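Local coordinates for protein U4/U6 snRNA-associated-splicing factor PRP24 (Saccharomyces cerevisiae, PDB 4N0T) that acts as a recycling factor of the spliceosome, binding U6 snRNA and promoting its annealing to U4 snRNA, at residues D132-S135 with K136-R140; G148-E152 with G153-V157. All blocks are in the same frame, centred on the assembly; numbering follows the deposited sequence.

In the fold
Both contacts lie in the second RNA recognition motif, and both are made by neighbouring stretches of one continuous chain. Coming from the N terminus, the chain runs along strand 128-133 and turns at interaction 1 (132-135 with 136-140) into helix 136-146, which the contact caps. After this helix, interaction 2 (148-152 with 153-157) reverses the chain in a tight hairpin from the short edge strand 150-151 into strand 154-160. The contacts follow in series, neither nested nor crossed, with centres about 21 Å apart. Together they mark the two ends of a helical connection between strands 128-133 and 154-160, which lie on either side of strand 86-90 in the same antiparallel sheet.

Interaction 1: D132-S135 with K136-R140; sequences DVTS and KEDAR
The carboxylate of Asp-138 lies beside the side chain of Thr-134, both pointing the same way, with OD2 of Asp-138 3.9 Å from OG1 of Thr-134. A water accepts from the backbone N of Thr-134 at 2.8 Å and donates to that same OD2. The other oxygen, OD1, takes a weak bond from a second water, which also meets Ser-135 OG. The first water thus ties OD2 to the strand-to-helix turn, while the link through OD1 is only weak. Ser-135 is the N-cap of the helix. Its OG sits between the backbone N and the carbonyl carbon (chi1 76°), a rotation that carries it over the first turn to accept from Asp-138 N at 2.9 Å with an almost straight N-H (164°). No capping box results, because Asp-138 does not return a bond to the serine: Ser-135 N is buried without a partner. The first main-chain helical bond runs from Ala-139 N to Ser-135 O, 3.0 Å. Val-133 turns toward the helix, and its CG2 packs 3.9 Å from Ala-139 CB and 3.7 Å from Ala-139 N. Lys-136 leaves the turn as an extended chain and forms a salt bridge with Glu-84. The contact thus joins strand 128-133 to the start of helix 136-146, with Val-110 touching Val-133 and Asp-138; Asp-132, on the strand, forms salt bridges to Arg-52 of strand 49-55, in the first RNA recognition motif, and to Arg-116 of strand 112-116.

Interaction 2: G148-E152 with G153-V157; sequences GLKIE and GYTLV
Ile-151 and Tyr-154 close a two-residue beta hairpin through a type I' turn, with Glu-152 and Gly-153 at its corners; this is the edge hairpin leading into the last main strand of the RNA recognition motif. The tight part is the backbone. Ile-151 and Tyr-154 form the hydrogen-bonded antiparallel pair, N of Ile-151 to O of Tyr-154 at 2.9 Å and N of Tyr-154 to O of Ile-151 at 2.8 Å. Farther down, Leu-149 O accepts from Leu-156 N at 2.7 Å, nearly straight (170°), and Gly-148 N reaches Leu-156 O. Leu-149, Ile-151 and Leu-156 all pack on Leu-104 of helix 98-107, so the leucine and isoleucine side chains join the hairpin to that helix. The looser side carries Lys-150 and Thr-155, a non-hydrogen-bonded pair whose side chains run alongside each other. The lysine chain bends at its last torsion (chi4 59°), bringing NZ to 3.6 Å from Thr-155 OG1, a loose polar approach. Tyr-154, at the turn, packs on a uracil base of the bound RNA, and Val-157, farther along the strand, on an adenine. Ile-151 O meets the edge of the tyrosine ring near its plane, 3.6 Å from Tyr-154 CD1.

Interaction 1: D132-S135 with K136-R140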
loop_
_atom_site.group_PDB
_atom_site.type_symbol
_atom_site.label_atom_id
_atom_site.label_comp_id
_atom_site.label_asym_id
_atom_site.label_seq_id
_atom_site.Cartn_x
_atom_site.Cartn_y
_atom_site.Cartn_z
ATOM N N ASP A 132 7.429 -1.097 15.172
ATOM C CA ASP A 132 7.919 -0.673 16.475
ATOM C C ASP A 132 8.794 -1.772 17.070
ATOM O O ASP A 132 8.400 -2.939 17.093
ATOM C CB ASP A 132 6.759 -0.398 17.436
ATOM C CG ASP A 132 5.960 0.836 17.058
ATOM O OD1 ASP A 132 6.498 1.698 16.333
ATOM O OD2 ASP A 132 4.798 0.933 17.505
ATOM N N VAL A 133 9.986 -1.381 17.507
ATOM C CA VAL A 133 10.878 -2.299 18.215
ATOM C C VAL A 133 11.011 -1.855 19.667
ATOM O O VAL A 133 10.283 -0.959 20.104
ATOM C CB VAL A 133 12.239 -2.426 17.504
ATOM C CG1 VAL A 133 12.022 -3.006 16.134
ATOM C CG2 VAL A 133 12.951 -1.069 17.405
ATOM N N THR A 134 11.903 -2.486 20.436
ATOM C CA THR A 134 11.920 -2.240 21.874
ATOM C C THR A 134 12.978 -1.254 22.369
ATOM O O THR A 134 12.970 -0.880 23.548
ATOM C CB THR A 134 12.081 -3.549 22.661
ATOM O OG1 THR A 134 13.350 -4.135 22.347
ATOM C CG2 THR A 134 10.976 -4.520 22.308
ATOM N N SER A 135 13.906 -0.856 21.504
ATOM C CA SER A 135 14.918 0.131 21.897
ATOM C C SER A 135 15.429 0.962 20.724
ATOM O O SER A 135 15.338 0.534 19.574
ATOM C CB SER A 135 16.106 -0.555 22.580
ATOM O OG SER A 135 16.926 -1.207 21.619
ATOM N N LYS A 136 15.967 2.144 21.018
ATOM C CA LYS A 136 16.574 2.976 19.976
ATOM C C LYS A 136 17.743 2.233 19.335
ATOM O O LYS A 136 17.968 2.316 18.122
ATOM C CB LYS A 136 17.045 4.319 20.545
ATOM C CG LYS A 136 17.937 5.108 19.586
ATOM C CD LYS A 136 18.419 6.424 20.200
ATOM C CE LYS A 136 18.987 7.352 19.123
ATOM N NZ LYS A 136 18.992 8.779 19.566
ATOM N N GLU A 137 18.468 1.481 20.160
ATOM C CA GLU A 137 19.578 0.665 19.689
ATOM C C GLU A 137 19.143 -0.365 18.644
ATOM O O GLU A 137 19.769 -0.487 17.583
ATOM C CB GLU A 137 20.277 -0.010 20.879
ATOM C CG GLU A 137 21.103 0.954 21.736
ATOM C CD GLU A 137 20.260 1.968 22.520
ATOM O OE1 GLU A 137 19.140 1.615 22.969
ATOM O OE2 GLU A 137 20.722 3.125 22.684
ATOM N N ASP A 138 18.066 -1.091 18.921
ATOM C CA ASP A 138 17.560 -2.067 17.963
ATOM C C ASP A 138 17.105 -1.340 16.683
ATOM O O ASP A 138 17.341 -1.820 15.576
ATOM C CB ASP A 138 16.405 -2.876 18.560
ATOM C CG ASP A 138 16.882 -4.092 19.349
ATOM O OD1 ASP A 138 18.080 -4.137 19.703
ATOM O OD2 ASP A 138 16.061 -4.998 19.616
ATOM N N ALA A 139 16.467 -0.184 16.846
ATOM C CA ALA A 139 16.013 0.567 15.673
ATOM C C ALA A 139 17.213 0.940 14.796
ATOM O O ALA A 139 17.194 0.712 13.584
ATOM C CB ALA A 139 15.231 1.819 16.079
ATOM N N ARG A 140 18.261 1.498 15.397
ATOM C CA ARG A 140 19.453 1.847 14.609
ATOM C C ARG A 140 20.101 0.613 13.981
ATOM O O ARG A 140 20.657 0.687 12.880
ATOM C CB ARG A 140 20.481 2.609 15.454
ATOM C CG ARG A 140 20.030 4.004 15.890
ATOM C CD ARG A 140 19.805 4.948 14.705
ATOM N NE ARG A 140 19.398 6.283 15.144
ATOM C CZ ARG A 140 19.037 7.269 14.325
ATOM N NH1 ARG A 140 19.027 7.077 13.012
ATOM N NH2 ARG A 140 18.679 8.450 14.816
HETATM O O HOH W 1 13.575 -4.618 19.738
HETATM O O HOH W 2 17.781 -3.426 22.795
#

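Interaction 2: G148-E152 with G153-V157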
loop_
_atom_site.group_PDB
_atom_site.type_symbol
_atom_site.label_atom_id
_atom_site.label_comp_id
_atom_site.label_asym_id
_atom_site.label_seq_id
_atom_site.Cartn_x
_atom_site.Cartn_y
_atom_site.Cartn_z
ATOM N N GLY A 148 18.935 -1.156 2.324
ATOM C CA GLY A 148 19.743 -1.513 1.168
ATOM C C GLY A 148 19.789 -3.009 0.904
ATOM O O GLY A 148 20.346 -3.460 -0.099
ATOM N N LEU A 149 19.189 -3.790 1.793
ATOM C CA LEU A 149 19.145 -5.240 1.617
ATOM C C LEU A 149 18.367 -5.622 0.359
ATOM O O LEU A 149 17.268 -5.120 0.118
ATOM C CB LEU A 149 18.521 -5.906 2.846
ATOM C CG LEU A 149 18.468 -7.424 2.905
ATOM C CD1 LEU A 149 19.880 -7.987 3.007
ATOM C CD2 LEU A 149 17.623 -7.887 4.081
ATOM N N LYS A 150 18.940 -6.509 -0.449
ATOM C CA LYS A 150 18.255 -6.960 -1.656
ATOM C C LYS A 150 17.439 -8.227 -1.399
ATOM O O LYS A 150 17.961 -9.243 -0.933
ATOM C CB LYS A 150 19.251 -7.152 -2.805
ATOM C CG LYS A 150 19.833 -5.843 -3.323
ATOM C CD LYS A 150 20.913 -6.099 -4.366
ATOM C CE LYS A 150 21.073 -4.919 -5.314
ATOM N NZ LYS A 150 21.419 -3.662 -4.594
ATOM N N ILE A 151 16.144 -8.145 -1.679
ATOM C CA ILE A 151 15.232 -9.260 -1.483
ATOM C C ILE A 151 14.422 -9.457 -2.760
ATOM O O ILE A 151 13.671 -8.566 -3.163
ATOM C CB ILE A 151 14.259 -8.991 -0.304
ATOM C CG1 ILE A 151 15.021 -8.491 0.928
ATOM C CG2 ILE A 151 13.416 -10.228 -0.001
ATOM C CD1 ILE A 151 14.136 -8.213 2.135
ATOM N N GLU A 152 14.585 -10.612 -3.406
ATOM C CA GLU A 152 13.878 -10.907 -4.655
ATOM C C GLU A 152 14.046 -9.822 -5.720
ATOM O O GLU A 152 13.133 -9.579 -6.508
ATOM C CB GLU A 152 12.384 -11.133 -4.399
ATOM C CG GLU A 152 12.059 -12.217 -3.385
ATOM C CD GLU A 152 10.562 -12.339 -3.146
ATOM O OE1 GLU A 152 9.787 -11.868 -4.008
ATOM O OE2 GLU A 152 10.160 -12.894 -2.100
ATOM N N GLY A 153 15.202 -9.170 -5.734
ATOM C CA GLY A 153 15.474 -8.138 -6.719
ATOM C C GLY A 153 15.089 -6.739 -6.264
ATOM O O GLY A 153 15.377 -5.757 -6.954
ATOM N N TYR A 154 14.439 -6.640 -5.104
ATOM C CA TYR A 154 14.030 -5.337 -4.566
ATOM C C TYR A 154 15.025 -4.826 -3.526
ATOM O O TYR A 154 15.359 -5.534 -2.570
ATOM C CB TYR A 154 12.619 -5.429 -3.957
ATOM C CG TYR A 154 11.529 -5.761 -4.953
ATOM C CD1 TYR A 154 11.228 -7.083 -5.284
ATOM C CD2 TYR A 154 10.793 -4.748 -5.567
ATOM C CE1 TYR A 154 10.228 -7.380 -6.206
ATOM C CE2 TYR A 154 9.795 -5.039 -6.483
ATOM C CZ TYR A 154 9.523 -6.354 -6.802
ATOM O OH TYR A 154 8.530 -6.645 -7.707
ATOM N N THR A 155 15.503 -3.600 -3.706
ATOM C CA THR A 155 16.377 -2.984 -2.713
ATOM C C THR A 155 15.519 -2.420 -1.580
ATOM O O THR A 155 14.799 -1.431 -1.756
ATOM C CB THR A 155 17.235 -1.867 -3.314
ATOM O OG1 THR A 155 18.073 -2.411 -4.340
ATOM C CG2 THR A 155 18.111 -1.233 -2.253
ATOM N N LEU A 156 15.598 -3.053 -0.418
ATOM C CA LEU A 156 14.807 -2.619 0.735
ATOM C C LEU A 156 15.197 -1.224 1.236
ATOM O O LEU A 156 16.378 -0.847 1.257
ATOM C CB LEU A 156 14.937 -3.650 1.870
ATOM C CG LEU A 156 13.962 -3.464 3.032
ATOM C CD1 LEU A 156 12.570 -3.826 2.561
ATOM C CD2 LEU A 156 14.360 -4.360 4.217
ATOM N N VAL A 157 14.196 -0.444 1.639
ATOM C CA VAL A 157 14.450 0.830 2.294
ATOM C C VAL A 157 14.022 0.706 3.748
ATOM O O VAL A 157 12.876 0.334 4.022
ATOM C CB VAL A 157 13.617 1.961 1.655
ATOM C CG1 VAL A 157 13.769 3.243 2.460
ATOM C CG2 VAL A 157 14.043 2.179 0.213
#